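Local coordinates for putative cell filamentation protein (Bartonella quintana, PDB 4N67) that binds ADP through its Fic domain and probably transfers AMP onto host proteins as a secreted Bartonella effector, at residues 205-208 and 209-213. The protein carries 2 engineered substitutions. Numbering follows the deposited sequence.
Sequences KDLF and EDITH
The carbonyl oxygen of Phe-208 is gripped at the C-terminal turn of helix 202-211 by the hydroxyl of Thr-212, whose OG1 donates to Phe-208 O over 2.7 Å. With OG1 beside its own backbone N (chi1 -57°), the threonine reaches back one turn and meets the carbonyl from a position tilted out of its plane. Ile-211 N is shared, weakly, between Leu-207 O and this same Phe-208 O. Just before this, the i to i+4 bonds are intact: Glu-209 N bonds almost straight to Lys-205 O at 3.0 Å, and Asp-210 N bonds to Asp-206 O at 2.9 Å. A water lies between Asp-206 O and Asp-210 OD1, bridging the two, and Asp-210 OD2 is salt-bridged to Arg-187 of helix 185-198. Beyond this turn the chain continues as strand 212-214, antiparallel to strand 176-178 in this Fic domain. On the buried side, Leu-207 and Ile-211 meet obliquely, CD2 against CD1 at 3.6 Å, and Ile-211 continues onto Phe-180 and Ile-183. Leu-207 CD2 also lies over the rim of one face of the Phe-208 ring, which packs on Ala-142 and Ala-143 of helix 135-152. Along the partly exposed flank Lys-205 runs beside Glu-209, pointing the same way; its chain bends at chi3 (69°) and chi4 (97°), and NZ forms a long salt bridge to Glu-209 OE2 at 3.9 Å and a shorter one to Asp-206 OD1 at 3.5 Å. Asp-206 OD1 and Glu-209 OE1 are 4.3 Å apart, and the lysine may offset their like charges.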
ATOM      1  N   LYS A 205      -6.017   8.046  13.028  1.00 21.60           N
ATOM      2  CA  LYS A 205      -5.653   7.597  14.372  1.00 22.59           C
ATOM      3  C   LYS A 205      -6.778   6.756  14.977  1.00 22.64           C
ATOM      4  O   LYS A 205      -6.539   5.676  15.502  1.00 21.58           O
ATOM      5  CB  LYS A 205      -5.321   8.798  15.250  1.00 25.51           C
ATOM      6  CG  LYS A 205      -5.056   8.450  16.708  1.00 28.18           C
ATOM      7  CD  LYS A 205      -4.932   9.695  17.564  1.00 31.37           C
ATOM      8  CE  LYS A 205      -6.245  10.436  17.725  1.00 33.03           C
ATOM      9  NZ  LYS A 205      -7.013  10.157  18.975  1.00 35.26           N
ATOM     10  N   ASP A 206      -8.014   7.221  14.847  1.00 23.57           N
ATOM     11  CA  ASP A 206      -9.158   6.515  15.411  1.00 24.51           C
ATOM     12  C   ASP A 206      -9.340   5.152  14.748  1.00 22.78           C
ATOM     13  O   ASP A 206      -9.712   4.169  15.392  1.00 22.36           O
ATOM     14  CB  ASP A 206     -10.438   7.348  15.240  1.00 26.79           C
ATOM     15  CG  ASP A 206     -10.466   8.606  16.111  1.00 29.76           C
ATOM     16  OD1 ASP A 206      -9.601   8.788  16.996  1.00 32.35           O
ATOM     17  OD2 ASP A 206     -11.383   9.434  15.898  1.00 33.35           O
ATOM     18  N   LEU A 207      -9.151   5.129  13.430  1.00 21.22           N
ATOM     19  CA  LEU A 207      -9.239   3.918  12.644  1.00 19.99           C
ATOM     20  C   LEU A 207      -8.244   2.872  13.183  1.00 19.12           C
ATOM     21  O   LEU A 207      -8.620   1.741  13.466  1.00 18.80           O
ATOM     22  CB  LEU A 207      -8.966   4.243  11.160  1.00 19.81           C
ATOM     23  CG  LEU A 207      -9.126   3.070  10.190  1.00 19.41           C
ATOM     24  CD1 LEU A 207      -9.468   3.595   8.780  1.00 19.46           C
ATOM     25  CD2 LEU A 207      -7.908   2.169  10.159  1.00 19.09           C
ATOM     26  N   PHE A 208      -6.996   3.274  13.350  1.00 18.49           N
ATOM     27  CA  PHE A 208      -5.982   2.320  13.826  1.00 17.56           C
ATOM     28  C   PHE A 208      -6.254   1.886  15.258  1.00 18.82           C
ATOM     29  O   PHE A 208      -6.111   0.730  15.564  1.00 18.77           O
ATOM     30  CB  PHE A 208      -4.544   2.821  13.603  1.00 17.00           C
ATOM     31  CG  PHE A 208      -4.040   2.537  12.218  1.00 15.72           C
ATOM     32  CD1 PHE A 208      -4.244   3.436  11.164  1.00 15.78           C
ATOM     33  CD2 PHE A 208      -3.429   1.325  11.939  1.00 15.16           C
ATOM     34  CE1 PHE A 208      -3.838   3.114   9.888  1.00 14.65           C
ATOM     35  CE2 PHE A 208      -3.011   1.015  10.670  1.00 14.96           C
ATOM     36  CZ  PHE A 208      -3.218   1.897   9.651  1.00 14.34           C
ATOM     37  N   GLU A 209      -6.699   2.791  16.112  1.00 19.95           N
ATOM     38  CA  GLU A 209      -7.152   2.350  17.438  1.00 21.07           C
ATOM     39  C   GLU A 209      -8.225   1.269  17.351  1.00 21.19           C
ATOM     40  O   GLU A 209      -8.188   0.267  18.094  1.00 21.71           O
ATOM     41  CB  GLU A 209      -7.663   3.515  18.277  1.00 23.21           C
ATOM     42  CG  GLU A 209      -6.604   4.533  18.646  1.00 25.24           C
ATOM     43  CD  GLU A 209      -7.129   5.662  19.525  1.00 28.97           C
ATOM     44  OE1 GLU A 209      -8.367   5.760  19.745  1.00 33.53           O
ATOM     45  OE2 GLU A 209      -6.295   6.455  20.015  1.00 30.84           O
ATOM     46  N   ASP A 210      -9.195   1.477  16.471  1.00 20.99           N
ATOM     47  CA  ASP A 210     -10.354   0.608  16.392  1.00 21.88           C
ATOM     48  C   ASP A 210     -10.083  -0.781  15.857  1.00 20.68           C
ATOM     49  O   ASP A 210     -10.826  -1.706  16.177  1.00 21.60           O
ATOM     50  CB  ASP A 210     -11.482   1.266  15.572  1.00 22.64           C
ATOM     51  CG  ASP A 210     -12.207   2.359  16.343  1.00 24.65           C
ATOM     52  OD1 ASP A 210     -12.053   2.433  17.576  1.00 26.04           O
ATOM     53  OD2 ASP A 210     -12.904   3.150  15.684  1.00 26.66           O
ATOM     54  N   ILE A 211      -9.011  -0.948  15.089  1.00 19.84           N
ATOM     55  CA  ILE A 211      -8.735  -2.235  14.456  1.00 19.27           C
ATOM     56  C   ILE A 211      -7.509  -2.930  15.017  1.00 18.84           C
ATOM     57  O   ILE A 211      -7.113  -3.947  14.485  1.00 19.06           O
ATOM     58  CB  ILE A 211      -8.570  -2.089  12.929  1.00 18.74           C
ATOM     59  CG1 ILE A 211      -7.295  -1.318  12.547  1.00 17.77           C
ATOM     60  CG2 ILE A 211      -9.815  -1.436  12.340  1.00 19.65           C
ATOM     61  CD1 ILE A 211      -7.024  -1.259  11.041  1.00 17.07           C
ATOM     62  N   THR A 212      -6.931  -2.406  16.096  1.00 18.43           N
ATOM     63  CA  THR A 212      -5.679  -2.952  16.637  1.00 18.07           C
ATOM     64  C   THR A 212      -5.885  -3.496  18.041  1.00 18.43           C
ATOM     65  O   THR A 212      -6.601  -2.903  18.858  1.00 18.55           O
ATOM     66  CB  THR A 212      -4.581  -1.863  16.671  1.00 17.80           C
ATOM     67  OG1 THR A 212      -4.398  -1.332  15.357  1.00 17.55           O
ATOM     68  CG2 THR A 212      -3.250  -2.429  17.147  1.00 18.08           C
ATOM     69  N   HIS A 213      -5.273  -4.641  18.330  1.00 18.26           N
ATOM     70  CA  HIS A 213      -5.156  -5.103  19.709  1.00 19.17           C
ATOM     71  C   HIS A 213      -3.791  -5.714  19.946  1.00 19.05           C
ATOM     72  O   HIS A 213      -3.166  -6.185  19.004  1.00 17.34           O
ATOM     73  CB  HIS A 213      -6.291  -6.087  20.088  1.00 20.30           C
ATOM     74  CG  HIS A 213      -6.271  -7.398  19.350  1.00 19.85           C
ATOM     75  ND1 HIS A 213      -5.372  -8.410  19.610  1.00 20.65           N
ATOM     76  CD2 HIS A 213      -7.091  -7.867  18.384  1.00 20.10           C
ATOM     77  CE1 HIS A 213      -5.647  -9.446  18.841  1.00 20.05           C
ATOM     78  NE2 HIS A 213      -6.673  -9.137  18.082  1.00 20.38           N
TER
HETATM   79  O   HOH W   1     -11.108   4.945  18.146  1.00 58.20           O